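Local coordinates for protein multicopper oxidase (Arthrobacter sp. FB24, PDB 3GDC) that probably oxidises phenol-like substrates and passes the electrons through bound copper to dioxygen, reducing it to water as laccases do, at residues F192-H202 with R259-F268; I63-E72 with K144-K155. All blocks are in the same frame, centred on the assembly; numbering follows the deposited sequence.

Overall arrangement
Starting from the N terminus, the chain first closes contact 2, where 63-72 is joined by 144-155 as neighbouring parallel strands. The 71 residues between them carry copper ligands, among them His88, His93, His132, Cys133 and His141. Contact 1 comes later: 192-202 meets 259-268 after a largely beta excursion that includes the copper ligand His224, and His269 follows directly on its second segment. The two loops therefore run in series, neither enclosing nor crossing the other. The centres of the two contacts lie about 24 Å apart and their nearest atoms about 9 Å. Contact 2 ties strands within the sheet of the first cupredoxin-like region; contact 1 joins an edge strand of the second region to the next strand but one, across strand 281-287.

Contact 1. Residues F192-H202 with R259-F268; sequences FMDFPVKVKQH and RFPYPGKFMF
Val199 lies over one face of the Phe260 ring, its CG2 methyl 4.1 Å from the ring centroid in a CH-pi contact. That methyl occupies the slot between backbone N and carbonyl carbon (CG1 chi1 -63°), which turns it onto the ring. Farther along, Val197 and Phe192 both come up obliquely to one end of the Phe268 ring: CZ lies 4.0 Å from Val197 CG2 and equally 4.0 Å from Phe192 CB. This is the close-packed, buried half of the contact.

The other half faces solvent and relies on polar bonds. Gln201 reaches out with an extended chain, CG opposite its backbone N (chi1 -169°), and NE2 gives a hydrogen bond of 2.8 Å to Pro261 O, in the plane of its own amide but well above the carbonyl plane; its amide also runs alongside Pro263. His202 N bonds to Phe260 O at 2.8 Å. In return, Arg259 NH1 meets His202 O at 2.9 Å, edge-on and within both the guanidinium and the carbonyl planes. A water bridges Lys200 O and Phe260 N, where the two backbones do not bond directly.

Strands 197-200 and 264-269 do not pair with each other: strand 281-287 runs between them, bonded by its backbone to Val197 and Val199, and Phe284 meets the rings of both Phe260 and Phe268. Helix 13-18 covers Phe192 and Val197, strand 163-172 packs on Val199 and Phe268, and Val95 and His96 of the second subunit rest on Pro261 and Tyr262, with the copper ligand His269 just past Phe268.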
loop_
_atom_site.group_PDB
_atom_site.type_symbol
_atom_site.label_atom_id
_atom_site.label_comp_id
_atom_site.label_asym_id
_atom_site.label_seq_id
_atom_site.Cartn_x
_atom_site.Cartn_y
_atom_site.Cartn_z
ATOM N N PHE A 192 -21.813 4.005 12.750
ATOM C CA PHE A 192 -22.582 3.558 11.581
ATOM C C PHE A 192 -23.069 2.102 11.694
ATOM O O PHE A 192 -23.740 1.588 10.798
ATOM C CB PHE A 192 -21.816 3.826 10.275
ATOM C CG PHE A 192 -21.559 5.292 10.026
ATOM C CD1 PHE A 192 -22.608 6.139 9.640
ATOM C CD2 PHE A 192 -20.290 5.835 10.216
ATOM C CE1 PHE A 192 -22.393 7.508 9.417
ATOM C CE2 PHE A 192 -20.054 7.215 9.989
ATOM C CZ PHE A 192 -21.114 8.048 9.592
ATOM N N MET A 193 -22.746 1.463 12.812
ATOM C CA MET A 193 -23.396 0.193 13.178
ATOM C C MET A 193 -24.801 0.500 13.675
ATOM O O MET A 193 -25.765 -0.190 13.317
ATOM C CB MET A 193 -22.623 -0.551 14.267
ATOM C CG MET A 193 -21.225 -1.028 13.880
ATOM S SD MET A 193 -21.245 -2.330 12.634
ATOM C CE MET A 193 -21.840 -3.728 13.613
ATOM N N ASP A 194 -24.906 1.544 14.492
ATOM C CA ASP A 194 -26.183 1.935 15.108
ATOM C C ASP A 194 -27.020 2.816 14.211
ATOM O O ASP A 194 -28.259 2.806 14.298
ATOM C CB ASP A 194 -25.933 2.645 16.437
ATOM C CG ASP A 194 -25.361 1.721 17.478
ATOM O OD1 ASP A 194 -25.659 0.506 17.415
ATOM O OD2 ASP A 194 -24.618 2.200 18.363
ATOM N N PHE A 195 -26.340 3.595 13.368
ATOM C CA PHE A 195 -26.974 4.537 12.465
ATOM C C PHE A 195 -26.433 4.310 11.065
ATOM O O PHE A 195 -25.573 5.051 10.602
ATOM C CB PHE A 195 -26.736 5.976 12.950
ATOM C CG PHE A 195 -27.323 6.232 14.303
ATOM C CD1 PHE A 195 -28.680 6.517 14.432
ATOM C CD2 PHE A 195 -26.542 6.119 15.452
ATOM C CE1 PHE A 195 -29.246 6.716 15.684
ATOM C CE2 PHE A 195 -27.098 6.316 16.707
ATOM C CZ PHE A 195 -28.453 6.618 16.822
ATOM N N PRO A 196 -26.908 3.238 10.403
ATOM C CA PRO A 196 -26.355 2.907 9.090
ATOM C C PRO A 196 -26.467 4.050 8.081
ATOM O O PRO A 196 -27.380 4.887 8.168
ATOM C CB PRO A 196 -27.214 1.717 8.638
ATOM C CG PRO A 196 -27.677 1.090 9.897
ATOM C CD PRO A 196 -27.943 2.270 10.814
ATOM N N VAL A 197 -25.536 4.079 7.131
ATOM C CA VAL A 197 -25.560 5.070 6.052
ATOM C C VAL A 197 -26.706 4.761 5.087
ATOM O O VAL A 197 -26.686 3.738 4.406
ATOM C CB VAL A 197 -24.229 5.073 5.277
ATOM C CG1 VAL A 197 -24.233 6.168 4.211
ATOM C CG2 VAL A 197 -23.057 5.265 6.227
ATOM N N LYS A 198 -27.700 5.649 5.019
ATOM C CA LYS A 198 -28.867 5.412 4.160
ATOM C C LYS A 198 -28.622 5.836 2.714
ATOM O O LYS A 198 -28.336 7.010 2.436
ATOM C CB LYS A 198 -30.116 6.096 4.735
ATOM C CG LYS A 198 -30.530 5.569 6.101
ATOM C CD LYS A 198 -31.842 6.226 6.587
ATOM C CE LYS A 198 -32.314 5.586 7.886
ATOM N NZ LYS A 198 -33.660 6.096 8.331
ATOM N N VAL A 199 -28.732 4.876 1.796
ATOM C CA VAL A 199 -28.578 5.124 0.354
ATOM C C VAL A 199 -29.725 4.454 -0.422
ATOM O O VAL A 199 -30.431 3.609 0.120
ATOM C CB VAL A 199 -27.213 4.614 -0.192
ATOM C CG1 VAL A 199 -26.021 5.351 0.467
ATOM C CG2 VAL A 199 -27.097 3.089 -0.029
ATOM N N LYS A 200 -29.899 4.828 -1.685
ATOM C CA LYS A 200 -30.977 4.274 -2.504
ATOM C C LYS A 200 -30.450 3.277 -3.533
ATOM O O LYS A 200 -29.440 3.525 -4.177
ATOM C CB LYS A 200 -31.738 5.403 -3.208
ATOM C CG LYS A 200 -32.529 6.290 -2.267
ATOM C CD LYS A 200 -32.992 7.563 -2.958
ATOM C CE LYS A 200 -33.245 8.661 -1.933
ATOM N NZ LYS A 200 -33.680 9.929 -2.569
ATOM N N GLN A 201 -31.152 2.152 -3.688
ATOM C CA GLN A 201 -30.810 1.149 -4.700
ATOM C C GLN A 201 -30.619 1.797 -6.072
ATOM O O GLN A 201 -31.430 2.641 -6.490
ATOM C CB GLN A 201 -31.917 0.082 -4.761
ATOM C CG GLN A 201 -31.589 -1.161 -5.562
ATOM C CD GLN A 201 -32.770 -2.125 -5.644
ATOM O OE1 GLN A 201 -33.879 -1.816 -5.185
ATOM N NE2 GLN A 201 -32.542 -3.289 -6.239
ATOM N N HIS A 202 -29.528 1.422 -6.740
ATOM C CA HIS A 202 -29.204 1.828 -8.123
ATOM C C HIS A 202 -28.635 3.245 -8.273
ATOM O O HIS A 202 -28.100 3.579 -9.333
ATOM C CB HIS A 202 -30.398 1.631 -9.090
ATOM C CG HIS A 202 -30.937 0.231 -9.119
ATOM N ND1 HIS A 202 -30.159 -0.863 -9.434
ATOM C CD2 HIS A 202 -32.182 -0.249 -8.881
ATOM C CE1 HIS A 202 -30.898 -1.958 -9.378
ATOM N NE2 HIS A 202 -32.130 -1.613 -9.043
ATOM N N ARG A 259 -22.948 1.995 -7.372
ATOM C CA ARG A 259 -24.404 1.903 -7.313
ATOM C C ARG A 259 -24.721 0.569 -6.644
ATOM O O ARG A 259 -24.241 -0.470 -7.097
ATOM C CB ARG A 259 -25.014 1.929 -8.719
ATOM C CG ARG A 259 -24.618 3.124 -9.554
ATOM C CD ARG A 259 -25.163 3.012 -10.977
ATOM N NE ARG A 259 -24.858 4.207 -11.774
ATOM C CZ ARG A 259 -25.649 5.275 -11.872
ATOM N NH1 ARG A 259 -26.813 5.323 -11.230
ATOM N NH2 ARG A 259 -25.275 6.307 -12.626
ATOM N N PHE A 260 -25.510 0.598 -5.573
ATOM C CA PHE A 260 -25.870 -0.622 -4.842
ATOM C C PHE A 260 -27.010 -1.338 -5.575
ATOM O O PHE A 260 -28.105 -0.789 -5.679
ATOM C CB PHE A 260 -26.319 -0.283 -3.428
ATOM C CG PHE A 260 -25.214 0.186 -2.522
ATOM C CD1 PHE A 260 -24.595 -0.704 -1.646
ATOM C CD2 PHE A 260 -24.815 1.523 -2.515
ATOM C CE1 PHE A 260 -23.578 -0.276 -0.787
ATOM C CE2 PHE A 260 -23.799 1.959 -1.652
ATOM C CZ PHE A 260 -23.183 1.064 -0.791
ATOM N N PRO A 261 -26.746 -2.552 -6.100
ATOM C CA PRO A 261 -27.754 -3.241 -6.921
ATOM C C PRO A 261 -28.906 -3.865 -6.129
ATOM O O PRO A 261 -29.958 -4.131 -6.717
ATOM C CB PRO A 261 -26.944 -4.338 -7.620
ATOM C CG PRO A 261 -25.843 -4.641 -6.664
ATOM C CD PRO A 261 -25.496 -3.328 -6.006
ATOM N N TYR A 262 -28.719 -4.083 -4.826
ATOM C CA TYR A 262 -29.697 -4.807 -4.007
ATOM C C TYR A 262 -30.016 -4.087 -2.697
ATOM O O TYR A 262 -29.123 -3.521 -2.077
ATOM C CB TYR A 262 -29.198 -6.235 -3.708
ATOM C CG TYR A 262 -29.036 -7.093 -4.937
ATOM C CD1 TYR A 262 -30.146 -7.441 -5.712
ATOM C CD2 TYR A 262 -27.778 -7.561 -5.336
ATOM C CE1 TYR A 262 -30.019 -8.219 -6.845
ATOM C CE2 TYR A 262 -27.637 -8.355 -6.480
ATOM C CZ TYR A 262 -28.771 -8.674 -7.234
ATOM O OH TYR A 262 -28.679 -9.450 -8.371
ATOM N N PRO A 263 -31.297 -4.108 -2.268
ATOM C CA PRO A 263 -31.657 -3.472 -1.002
ATOM C C PRO A 263 -31.145 -4.287 0.179
ATOM O O PRO A 263 -30.791 -5.456 0.002
ATOM C CB PRO A 263 -33.190 -3.476 -1.036
ATOM C CG PRO A 263 -33.533 -4.654 -1.884
ATOM C CD PRO A 263 -32.463 -4.729 -2.927
ATOM N N GLY A 264 -31.093 -3.674 1.360
ATOM C CA GLY A 264 -30.670 -4.367 2.578
ATOM C C GLY A 264 -29.453 -3.762 3.253
ATOM O O GLY A 264 -29.000 -2.676 2.872
ATOM N N LYS A 265 -28.934 -4.469 4.258
ATOM C CA LYS A 265 -27.781 -4.025 5.041
ATOM C C LYS A 265 -26.477 -4.616 4.520
ATOM O O LYS A 265 -26.348 -5.841 4.390
ATOM C CB LYS A 265 -27.938 -4.443 6.502
ATOM C CG LYS A 265 -28.631 -3.453 7.400
ATOM C CD LYS A 265 -28.420 -3.881 8.841
ATOM C CE LYS A 265 -29.058 -2.924 9.824
ATOM N NZ LYS A 265 -28.582 -3.227 11.208
ATOM N N PHE A 266 -25.509 -3.744 4.239
ATOM C CA PHE A 266 -24.197 -4.156 3.754
ATOM C C PHE A 266 -23.102 -3.547 4.613
ATOM O O PHE A 266 -22.967 -2.322 4.688
ATOM C CB PHE A 266 -24.038 -3.771 2.283
ATOM C CG PHE A 266 -25.016 -4.469 1.385
ATOM C CD1 PHE A 266 -24.712 -5.720 0.859
ATOM C CD2 PHE A 266 -26.258 -3.902 1.106
ATOM C CE1 PHE A 266 -25.613 -6.392 0.035
ATOM C CE2 PHE A 266 -27.187 -4.568 0.284
ATOM C CZ PHE A 266 -26.859 -5.814 -0.257
ATOM N N MET A 267 -22.348 -4.407 5.289
ATOM C CA MET A 267 -21.277 -3.946 6.173
ATOM C C MET A 267 -20.161 -3.242 5.387
ATOM O O MET A 267 -19.876 -3.582 4.236
ATOM C CB MET A 267 -20.705 -5.116 6.971
ATOM C CG MET A 267 -19.833 -4.712 8.147
ATOM S SD MET A 267 -19.304 -6.165 9.074
ATOM C CE MET A 267 -20.743 -6.436 10.090
ATOM N N PHE A 268 -19.569 -2.227 6.005
ATOM C CA PHE A 268 -18.329 -1.649 5.494
ATOM C C PHE A 268 -17.385 -1.437 6.666
ATOM O O PHE A 268 -17.822 -1.094 7.778
ATOM C CB PHE A 268 -18.562 -0.381 4.653
ATOM C CG PHE A 268 -18.974 0.830 5.442
ATOM C CD1 PHE A 268 -18.066 1.873 5.667
ATOM C CD2 PHE A 268 -20.271 0.952 5.927
ATOM C CE1 PHE A 268 -18.451 3.005 6.409
ATOM C CE2 PHE A 268 -20.662 2.069 6.652
ATOM C CZ PHE A 268 -19.747 3.104 6.892
HETATM O O HOH W 1 -26.779 3.012 -4.890
#

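Contact 2. Residues I63-E72 with K144-K155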
loop_
_atom_site.group_PDB
_atom_site.type_symbol
_atom_site.label_atom_id
_atom_site.label_comp_id
_atom_site.label_asym_id
_atom_site.label_seq_id
_atom_site.Cartn_x
_atom_site.Cartn_y
_atom_site.Cartn_z
ATOM N N ILE A 63 -14.425 16.719 15.296
ATOM C CA ILE A 63 -13.403 15.843 14.740
ATOM C C ILE A 63 -14.117 14.809 13.874
ATOM O O ILE A 63 -14.964 14.088 14.391
ATOM C CB ILE A 63 -12.621 15.087 15.862
ATOM C CG1 ILE A 63 -11.931 16.066 16.812
ATOM C CG2 ILE A 63 -11.603 14.161 15.237
ATOM C CD1 ILE A 63 -11.271 15.394 18.012
ATOM N N PRO A 64 -13.818 14.749 12.554
ATOM C CA PRO A 64 -12.903 15.618 11.802
ATOM C C PRO A 64 -13.420 17.057 11.772
ATOM O O PRO A 64 -14.611 17.291 12.039
ATOM C CB PRO A 64 -12.946 15.033 10.376
ATOM C CG PRO A 64 -14.308 14.338 10.305
ATOM C CD PRO A 64 -14.446 13.743 11.679
ATOM N N GLY A 65 -12.534 17.984 11.410
ATOM C CA GLY A 65 -12.877 19.391 11.213
ATOM C C GLY A 65 -13.802 19.589 10.020
ATOM O O GLY A 65 -14.216 18.623 9.374
ATOM N N PRO A 66 -14.189 20.846 9.751
ATOM C CA PRO A 66 -15.060 21.146 8.615
ATOM C C PRO A 66 -14.562 20.515 7.316
ATOM O O PRO A 66 -13.353 20.520 7.038
ATOM C CB PRO A 66 -14.987 22.674 8.514
ATOM C CG PRO A 66 -14.696 23.118 9.907
ATOM C CD PRO A 66 -13.854 22.048 10.539
ATOM N N THR A 67 -15.481 19.974 6.526
ATOM C CA THR A 67 -15.125 19.532 5.192
ATOM C C THR A 67 -15.290 20.735 4.266
ATOM O O THR A 67 -16.413 21.149 3.977
ATOM C CB THR A 67 -16.008 18.365 4.726
ATOM O OG1 THR A 67 -15.880 17.285 5.671
ATOM C CG2 THR A 67 -15.565 17.891 3.353
ATOM N N LEU A 68 -14.172 21.313 3.842
ATOM C CA LEU A 68 -14.214 22.494 2.976
ATOM C C LEU A 68 -14.460 22.071 1.537
ATOM O O LEU A 68 -13.859 21.104 1.052
ATOM C CB LEU A 68 -12.915 23.311 3.105
ATOM C CG LEU A 68 -12.420 23.641 4.519
ATOM C CD1 LEU A 68 -11.143 24.454 4.421
ATOM C CD2 LEU A 68 -13.445 24.369 5.393
ATOM N N TRP A 69 -15.360 22.779 0.857
ATOM C CA TRP A 69 -15.707 22.471 -0.528
ATOM C C TRP A 69 -15.501 23.718 -1.391
ATOM O O TRP A 69 -15.951 24.801 -1.032
ATOM C CB TRP A 69 -17.168 22.012 -0.612
ATOM C CG TRP A 69 -17.589 21.553 -1.983
ATOM C CD1 TRP A 69 -17.617 20.264 -2.444
ATOM C CD2 TRP A 69 -18.007 22.379 -3.079
ATOM N NE1 TRP A 69 -18.047 20.236 -3.755
ATOM C CE2 TRP A 69 -18.286 21.523 -4.169
ATOM C CE3 TRP A 69 -18.187 23.764 -3.241
ATOM C CZ2 TRP A 69 -18.732 22.004 -5.409
ATOM C CZ3 TRP A 69 -18.625 24.241 -4.475
ATOM C CH2 TRP A 69 -18.892 23.363 -5.542
ATOM N N ALA A 70 -14.807 23.559 -2.508
ATOM C CA ALA A 70 -14.622 24.663 -3.458
ATOM C C ALA A 70 -14.699 24.150 -4.882
ATOM O O ALA A 70 -14.641 22.943 -5.121
ATOM C CB ALA A 70 -13.301 25.347 -3.208
ATOM N N ARG A 71 -14.849 25.066 -5.838
ATOM C CA ARG A 71 -14.737 24.710 -7.237
ATOM C C ARG A 71 -13.362 25.101 -7.773
ATOM O O ARG A 71 -12.817 26.146 -7.408
ATOM C CB ARG A 71 -15.837 25.401 -8.030
ATOM C CG ARG A 71 -16.098 24.800 -9.383
ATOM C CD ARG A 71 -16.375 25.928 -10.335
ATOM N NE ARG A 71 -17.442 25.627 -11.278
ATOM C CZ ARG A 71 -17.993 26.538 -12.077
ATOM N NH1 ARG A 71 -17.568 27.795 -12.039
ATOM N NH2 ARG A 71 -18.968 26.191 -12.907
ATOM N N GLU A 72 -12.815 24.256 -8.643
ATOM C CA GLU A 72 -11.503 24.459 -9.240
ATOM C C GLU A 72 -11.338 25.908 -9.705
ATOM O O GLU A 72 -12.181 26.436 -10.425
ATOM C CB GLU A 72 -11.310 23.504 -10.416
ATOM C CG GLU A 72 -9.937 23.552 -11.046
ATOM C CD GLU A 72 -9.825 22.700 -12.308
ATOM O OE1 GLU A 72 -10.835 22.115 -12.775
ATOM O OE2 GLU A 72 -8.705 22.625 -12.846
ATOM N N LYS A 144 -4.531 14.372 17.875
ATOM C CA LYS A 144 -5.484 14.963 18.814
ATOM C C LYS A 144 -6.748 15.516 18.159
ATOM O O LYS A 144 -7.705 15.853 18.848
ATOM C CB LYS A 144 -4.820 16.005 19.728
ATOM C CG LYS A 144 -3.756 15.421 20.661
ATOM C CD LYS A 144 -4.287 15.130 22.043
ATOM C CE LYS A 144 -4.380 16.393 22.878
ATOM N NZ LYS A 144 -4.900 16.096 24.245
ATOM N N GLY A 145 -6.767 15.601 16.829
ATOM C CA GLY A 145 -8.005 15.865 16.124
ATOM C C GLY A 145 -7.951 16.947 15.060
ATOM O O GLY A 145 -8.957 17.200 14.394
ATOM N N LEU A 146 -6.785 17.574 14.894
ATOM C CA LEU A 146 -6.654 18.717 13.977
ATOM C C LEU A 146 -6.474 18.299 12.513
ATOM O O LEU A 146 -5.364 18.310 11.971
ATOM C CB LEU A 146 -5.537 19.675 14.433
ATOM C CG LEU A 146 -5.788 20.366 15.773
ATOM C CD1 LEU A 146 -4.525 21.096 16.211
ATOM C CD2 LEU A 146 -6.981 21.331 15.733
ATOM N N TYR A 147 -7.585 17.931 11.879
ATOM C CA TYR A 147 -7.594 17.579 10.456
ATOM C C TYR A 147 -8.997 17.684 9.895
ATOM O O TYR A 147 -9.981 17.624 10.640
ATOM C CB TYR A 147 -7.064 16.156 10.237
ATOM C CG TYR A 147 -7.610 15.166 11.260
ATOM C CD1 TYR A 147 -8.924 14.703 11.181
ATOM C CD2 TYR A 147 -6.813 14.716 12.316
ATOM C CE1 TYR A 147 -9.437 13.784 12.128
ATOM C CE2 TYR A 147 -7.315 13.811 13.263
ATOM C CZ TYR A 147 -8.634 13.358 13.150
ATOM O OH TYR A 147 -9.155 12.477 14.082
ATOM N N GLY A 148 -9.095 17.838 8.580
ATOM C CA GLY A 148 -10.400 17.815 7.914
ATOM C C GLY A 148 -10.196 17.636 6.434
ATOM O O GLY A 148 -9.051 17.657 5.944
ATOM N N GLY A 149 -11.300 17.448 5.722
ATOM C CA GLY A 149 -11.285 17.250 4.291
ATOM C C GLY A 149 -11.313 18.582 3.553
ATOM O O GLY A 149 -11.832 19.585 4.065
ATOM N N PHE A 150 -10.794 18.565 2.334
ATOM C CA PHE A 150 -10.754 19.760 1.472
ATOM C C PHE A 150 -11.019 19.263 0.057
ATOM O O PHE A 150 -10.154 18.623 -0.552
ATOM C CB PHE A 150 -9.387 20.431 1.620
ATOM C CG PHE A 150 -9.088 21.499 0.593
ATOM C CD1 PHE A 150 -10.079 22.388 0.162
ATOM C CD2 PHE A 150 -7.792 21.623 0.079
ATOM C CE1 PHE A 150 -9.783 23.386 -0.786
ATOM C CE2 PHE A 150 -7.481 22.612 -0.858
ATOM C CZ PHE A 150 -8.488 23.494 -1.295
ATOM N N ILE A 151 -12.228 19.524 -0.445
ATOM C CA ILE A 151 -12.716 18.967 -1.709
ATOM C C ILE A 151 -12.764 20.065 -2.765
ATOM O O ILE A 151 -13.378 21.091 -2.539
ATOM C CB ILE A 151 -14.157 18.403 -1.542
ATOM C CG1 ILE A 151 -14.241 17.453 -0.327
ATOM C CG2 ILE A 151 -14.697 17.809 -2.851
ATOM C CD1 ILE A 151 -13.286 16.278 -0.353
ATOM N N VAL A 152 -12.100 19.843 -3.895
ATOM C CA VAL A 152 -12.088 20.798 -5.010
ATOM C C VAL A 152 -12.711 20.131 -6.235
ATOM O O VAL A 152 -12.119 19.223 -6.834
ATOM C CB VAL A 152 -10.666 21.295 -5.336
ATOM C CG1 VAL A 152 -10.678 22.270 -6.532
ATOM C CG2 VAL A 152 -10.014 21.954 -4.130
ATOM N N GLU A 153 -13.923 20.565 -6.572
ATOM C CA GLU A 153 -14.668 20.042 -7.708
ATOM C C GLU A 153 -14.061 20.510 -9.036
ATOM O O GLU A 153 -13.799 21.705 -9.208
ATOM C CB GLU A 153 -16.130 20.487 -7.620
ATOM C CG GLU A 153 -17.072 19.760 -8.585
ATOM C CD GLU A 153 -17.614 18.457 -8.004
ATOM O OE1 GLU A 153 -18.832 18.385 -7.724
ATOM O OE2 GLU A 153 -16.828 17.507 -7.812
ATOM N N PRO A 154 -13.816 19.574 -9.968
ATOM C CA PRO A 154 -13.360 19.968 -11.304
ATOM C C PRO A 154 -14.338 20.912 -11.998
ATOM O O PRO A 154 -15.561 20.755 -11.874
ATOM C CB PRO A 154 -13.273 18.634 -12.065
ATOM C CG PRO A 154 -14.057 17.648 -11.245
ATOM C CD PRO A 154 -13.893 18.107 -9.830
ATOM N N LYS A 155 -13.787 21.894 -12.701
ATOM C CA LYS A 155 -14.578 22.810 -13.512
ATOM C C LYS A 155 -15.357 22.021 -14.572
ATOM O O LYS A 155 -16.535 22.288 -14.814
ATOM C CB LYS A 155 -13.661 23.865 -14.148
ATOM C CG LYS A 155 -14.359 24.924 -14.994
ATOM C CD LYS A 155 -15.033 26.001 -14.145
ATOM C CE LYS A 155 -15.694 27.063 -15.025
ATOM N NZ LYS A 155 -16.946 26.590 -15.692
HETATM O O HOH W 2 -13.593 16.883 7.192
#
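One water is gripped by three groups, from Gly65, Thr67 and Gly149: it donates to Gly65 O and to Thr67 OG1 (2.8 Å) and accepts from Gly149 N (2.8 Å), bridging the place where the parallel ladder begins. Just before it, Gly65 N bonds to Tyr147 O at 2.7 Å. Beyond it the strands alternate regularly, Ile151 N reaching Leu68 O at 2.7 Å and Ala70 N reaching Ile151 O, until Glu72 N meets Glu153 O. Glu72 then stretches out and its OE1 takes Lys155 N on the anti lone pair, 3.0 Å away.

On one face Trp69, its CG opposite the backbone N (chi1 -175°), lays CD1 against Ile151 CG2 and CZ2 against Glu153 CB (3.7 Å); Glu153 OE2 itself is salt-bridged to Arg158. At the other end Ile63 CG2 touches Tyr147 OH at 3.2 Å, and CD1 lies over Gly145 CA, where a CB would collide with it. The Tyr147 hydroxyl is hydrogen-bonded to Asn170. With Ile63 cut back to an alanine, the space beside Gly145 would probably open and the Tyr147 ring would lose the CG2 methyl that packs on it.

Strand 67-71 is flanked by strands 20-27 and 147-153, the latter also paired antiparallel with 127-132, while strand 33-49 packs on Leu68 and Trp69, and Leu146 bonds by its backbone to the copper ligand Cys133.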